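Local coordinates for regulator of G-protein signaling 16 (Mus musculus, PDB 3C7L) that speeds GTP hydrolysis by G protein alpha subunits, driving them into the inactive GDP-bound form and so curbing signalling from G protein-coupled receptors, at residues H90-R93 with E94-T98; P125-L128 with K129-A132. All blocks are in the same frame, centred on the assembly; numbering follows the deposited sequence.

In the fold
Read from the N terminus, this RGS domain is an all-helical chain, and both contacts fall in its C-terminal half. Contact 1, residues 90-98, comes first and lies wholly within helix 90-101, where it closes single helical turns. Contact 2, residues 125-132, follows in series: it closes the tight turn by which helix 109-128 passes into the short helix 131-134. The two neither nest nor cross. Their centres are 32 Å apart, on opposite sides of the chain's centre, yet helix 109-128 joins them: its residues Val110 and Ala111 meet contact 1, while its C-terminal residues 125-128 belong to contact 2, packed on helix 29-40.

Contact 1. Residues H90-R93 with E94-T98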
loop_
_atom_site.group_PDB
_atom_site.type_symbol
_atom_site.label_atom_id
_atom_site.label_comp_id
_atom_site.label_asym_id
_atom_site.label_seq_id
_atom_site.Cartn_x
_atom_site.Cartn_y
_atom_site.Cartn_z
ATOM N N HIS A 90 5.866 -4.536 -15.352
ATOM C CA HIS A 90 7.322 -4.619 -15.366
ATOM C C HIS A 90 7.951 -3.232 -15.376
ATOM O O HIS A 90 8.985 -3.002 -14.748
ATOM C CB HIS A 90 7.813 -5.385 -16.595
ATOM C CG HIS A 90 9.284 -5.248 -16.831
ATOM N ND1 HIS A 90 10.225 -5.818 -16.001
ATOM C CD2 HIS A 90 9.976 -4.559 -17.769
ATOM C CE1 HIS A 90 11.434 -5.487 -16.418
ATOM N NE2 HIS A 90 11.311 -4.723 -17.489
ATOM N N GLU A 91 7.325 -2.321 -16.111
ATOM C CA GLU A 91 7.805 -0.951 -16.221
ATOM C C GLU A 91 8.073 -0.368 -14.837
ATOM O O GLU A 91 9.164 0.141 -14.554
ATOM C CB GLU A 91 6.757 -0.096 -16.932
ATOM C CG GLU A 91 7.248 1.282 -17.313
ATOM C CD GLU A 91 8.258 1.237 -18.438
ATOM O OE1 GLU A 91 7.870 0.860 -19.569
ATOM O OE2 GLU A 91 9.442 1.570 -18.195
ATOM N N THR A 92 7.063 -0.456 -13.975
ATOM C CA THR A 92 7.157 0.073 -12.620
ATOM C C THR A 92 8.137 -0.711 -11.751
ATOM O O THR A 92 8.832 -0.125 -10.923
ATOM C CB THR A 92 5.772 0.095 -11.951
ATOM O OG1 THR A 92 4.846 0.774 -12.806
ATOM C CG2 THR A 92 5.832 0.816 -10.602
ATOM N N ARG A 93 8.198 -2.030 -11.933
ATOM C CA ARG A 93 9.126 -2.849 -11.154
ATOM C C ARG A 93 10.566 -2.482 -11.494
ATOM O O ARG A 93 11.426 -2.404 -10.614
ATOM C CB ARG A 93 8.931 -4.345 -11.437
ATOM C CG ARG A 93 7.806 -5.011 -10.678
ATOM C CD ARG A 93 8.108 -6.497 -10.484
ATOM N NE ARG A 93 8.282 -7.202 -11.751
ATOM C CZ ARG A 93 7.301 -7.417 -12.621
ATOM N NH1 ARG A 93 6.077 -6.983 -12.357
ATOM N NH2 ARG A 93 7.540 -8.063 -13.754
ATOM N N GLU A 94 10.817 -2.264 -12.780
ATOM C CA GLU A 94 12.147 -1.911 -13.273
ATOM C C GLU A 94 12.536 -0.518 -12.780
ATOM O O GLU A 94 13.678 -0.280 -12.388
ATOM C CB GLU A 94 12.150 -1.959 -14.807
ATOM C CG GLU A 94 13.495 -1.688 -15.459
ATOM C CD GLU A 94 14.589 -2.579 -14.920
ATOM O OE1 GLU A 94 14.364 -3.802 -14.814
ATOM O OE2 GLU A 94 15.677 -2.055 -14.606
ATOM N N LEU A 95 11.568 0.392 -12.802
ATOM C CA LEU A 95 11.777 1.762 -12.345
ATOM C C LEU A 95 12.159 1.760 -10.865
ATOM O O LEU A 95 13.099 2.434 -10.449
ATOM C CB LEU A 95 10.496 2.583 -12.534
ATOM C CG LEU A 95 10.556 4.004 -11.964
ATOM C CD1 LEU A 95 11.329 4.872 -12.922
ATOM C CD2 LEU A 95 9.163 4.573 -11.757
ATOM N N THR A 96 11.420 0.990 -10.074
ATOM C CA THR A 96 11.676 0.913 -8.643
ATOM C C THR A 96 13.074 0.364 -8.369
ATOM O O THR A 96 13.784 0.868 -7.509
ATOM C CB THR A 96 10.609 0.038 -7.951
ATOM O OG1 THR A 96 9.306 0.563 -8.246
ATOM C CG2 THR A 96 10.815 0.029 -6.444
ATOM N N LYS A 97 13.471 -0.666 -9.112
ATOM C CA LYS A 97 14.798 -1.255 -8.944
ATOM C C LYS A 97 15.870 -0.219 -9.288
ATOM O O LYS A 97 16.873 -0.099 -8.587
ATOM C CB LYS A 97 14.954 -2.477 -9.855
ATOM C CG LYS A 97 16.321 -3.139 -9.771
ATOM C CD LYS A 97 16.460 -4.250 -10.807
ATOM C CE LYS A 97 17.810 -4.950 -10.696
ATOM N NZ LYS A 97 17.968 -6.047 -11.703
ATOM N N THR A 98 15.647 0.524 -10.371
ATOM C CA THR A 98 16.579 1.560 -10.813
ATOM C C THR A 98 16.703 2.633 -9.740
ATOM O O THR A 98 17.797 3.118 -9.454
ATOM C CB THR A 98 16.098 2.217 -12.124
ATOM O OG1 THR A 98 16.116 1.245 -13.177
ATOM C CG2 THR A 98 16.993 3.396 -12.504
#
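His90 and Glu94 both hold CG anti to the backbone N (chi1 167° and -177°), which sends the two side chains off the helix side by side, one turn apart. The imidazole therefore offers a face to the aliphatic root of the glutamate: Glu94 CB sits over it, 4.2 Å from the centroid of the His90 ring, in a CH-pi contact displaced toward the rim. A bend at chi2 then swings the carboxylate alongside, and Glu94 OE1 comes within 3.7 Å of His90 CE1, the two flat groups being turned 48° against each other. The nearest approach of the two ionisable groups, Glu94 OE1 to His90 NE2, is 4.2 Å, too far for a hydrogen bond; the nearby carboxylate might somewhat favour the protonated form of the ring.

Thr96 illustrates a different use of the same spacing. With OG1 beside its own backbone N, the hydroxyl turns back along the helix and donates to Thr92 O at 2.8 Å. That carbonyl also receives Thr96 N at 2.9 Å, the two donors arriving from opposite faces of its plane, so one oxygen is gripped twice by a single residue and the rotation of the buried threonine is fixed. Thr98 repeats the pattern, its OG1 reaching Glu94 O at 3.0 Å. Back toward the N terminus, the guanidinium of Arg93 lies with one face near His90 CA, its chain bent at chi3.

The side bearing Thr92 and Thr96 faces the protein: both meet Ala111 of helix 109-128, and Thr96 also touches Phe74 and Ile78 of helix 63-78. Asp89, just before the segment, accepts from Thr92 N through OD1. Regular i to i+4 bonds, such as Glu94 N to His90 O at 2.8 Å, complete the opening turns of an amphipathic alpha-helix in the helical bundle of an RGS domain.

Contact 2. Residues P125-L128 with K129-A132; sequences PRFL and KSPA
Ser130 meets Phe127 at a helix-to-helix turn, where it is the N-cap residue of helix 131-134 and Pro131 follows it as the first residue of that helix. Its hydroxyl donates to Phe127 O at 2.7 Å, and its backbone N reaches the same oxygen at 3.2 Å. Both donors approach from one face of the carbonyl plane, the backbone N standing 68° out of it, so one carbonyl is clasped by two groups of one residue. Chi1 of 73° places OG between the serine's own backbone N and carbonyl carbon, turned back toward Phe127 O. Losing the hydroxyl to an alanine here is likely to leave Phe127 O with the backbone N-H as its one remaining donor from Ser130 and to weaken the link between the two helices.

Beside this clasp, Lys129 N makes weak bonds to Pro125 O and Arg126 O, at 3.3 and 3.2 Å. The lysine side chain runs back, extended beyond CG, and lays CG 3.5 Å from Pro125 O.

The next shell is apolar. The ring of Phe127 extends past the turn to the methyl of Ala132 and, on the protein side, meets the ring of Phe35 with planes about 55° apart, while the side chain also touches Ala34 of helix 29-40. Phe38 of that helix touches both Ser130 and Arg126, so the turn is backed by the N-terminal part of the domain. Farther out, Arg126 is held by two acids: NH2 forms a salt bridge with Glu42 and NE one with Asp122. Across the turn itself, the hydrocarbon contact comes down to Phe127 CE1 and Ala132 CB, 3.8 Å apart.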
loop_
_atom_site.group_PDB
_atom_site.type_symbol
_atom_site.label_atom_id
_atom_site.label_comp_id
_atom_site.label_asym_id
_atom_site.label_seq_id
_atom_site.Cartn_x
_atom_site.Cartn_y
_atom_site.Cartn_z
ATOM N N PRO A 125 -14.165 1.130 -3.181
ATOM C CA PRO A 125 -15.596 1.384 -3.360
ATOM C C PRO A 125 -16.449 0.161 -3.025
ATOM O O PRO A 125 -17.559 0.303 -2.526
ATOM C CB PRO A 125 -15.695 1.771 -4.831
ATOM C CG PRO A 125 -14.405 2.476 -5.064
ATOM C CD PRO A 125 -13.415 1.557 -4.377
ATOM N N ARG A 126 -15.945 -1.039 -3.297
ATOM C CA ARG A 126 -16.721 -2.234 -2.983
ATOM C C ARG A 126 -16.771 -2.452 -1.471
ATOM O O ARG A 126 -17.755 -2.973 -0.939
ATOM C CB ARG A 126 -16.154 -3.471 -3.704
ATOM C CG ARG A 126 -16.454 -3.458 -5.204
ATOM C CD ARG A 126 -16.058 -4.734 -5.935
ATOM N NE ARG A 126 -14.613 -4.926 -6.025
ATOM C CZ ARG A 126 -13.901 -5.680 -5.195
ATOM N NH1 ARG A 126 -14.495 -6.320 -4.196
ATOM N NH2 ARG A 126 -12.593 -5.809 -5.377
ATOM N N PHE A 127 -15.715 -2.037 -0.781
ATOM C CA PHE A 127 -15.658 -2.161 0.675
ATOM C C PHE A 127 -16.747 -1.294 1.285
ATOM O O PHE A 127 -17.413 -1.694 2.248
ATOM C CB PHE A 127 -14.300 -1.683 1.216
ATOM C CG PHE A 127 -14.294 -1.421 2.710
ATOM C CD1 PHE A 127 -14.473 -2.463 3.617
ATOM C CD2 PHE A 127 -14.125 -0.127 3.202
ATOM C CE1 PHE A 127 -14.484 -2.224 4.993
ATOM C CE2 PHE A 127 -14.134 0.122 4.581
ATOM C CZ PHE A 127 -14.314 -0.929 5.475
ATOM N N LEU A 128 -16.911 -0.096 0.732
ATOM C CA LEU A 128 -17.909 0.841 1.236
ATOM C C LEU A 128 -19.330 0.345 1.023
ATOM O O LEU A 128 -20.245 0.743 1.742
ATOM C CB LEU A 128 -17.733 2.207 0.572
ATOM C CG LEU A 128 -16.393 2.898 0.841
ATOM C CD1 LEU A 128 -16.354 4.229 0.088
ATOM C CD2 LEU A 128 -16.208 3.119 2.342
ATOM N N LYS A 129 -19.515 -0.528 0.041
ATOM C CA LYS A 129 -20.838 -1.065 -0.254
ATOM C C LYS A 129 -21.030 -2.464 0.320
ATOM O O LYS A 129 -21.937 -3.189 -0.088
ATOM C CB LYS A 129 -21.064 -1.077 -1.770
ATOM C CG LYS A 129 -21.072 0.314 -2.376
ATOM C CD LYS A 129 -20.989 0.283 -3.891
ATOM C CE LYS A 129 -20.828 1.693 -4.440
ATOM N NZ LYS A 129 -20.466 1.695 -5.886
ATOM N N SER A 130 -20.182 -2.838 1.274
ATOM C CA SER A 130 -20.264 -4.155 1.896
ATOM C C SER A 130 -20.738 -4.026 3.340
ATOM O O SER A 130 -20.740 -2.933 3.906
ATOM C CB SER A 130 -18.893 -4.819 1.896
ATOM O OG SER A 130 -18.057 -4.200 2.855
ATOM N N PRO A 131 -21.153 -5.142 3.952
ATOM C CA PRO A 131 -21.613 -5.070 5.339
ATOM C C PRO A 131 -20.508 -4.582 6.270
ATOM O O PRO A 131 -20.784 -3.933 7.277
ATOM C CB PRO A 131 -22.020 -6.508 5.639
ATOM C CG PRO A 131 -22.514 -6.991 4.303
ATOM C CD PRO A 131 -21.446 -6.464 3.373
ATOM N N ALA A 132 -19.260 -4.902 5.925
ATOM C CA ALA A 132 -18.105 -4.522 6.738
ATOM C C ALA A 132 -18.069 -3.021 7.009
ATOM O O ALA A 132 -17.605 -2.587 8.063
ATOM C CB ALA A 132 -16.811 -4.973 6.058
#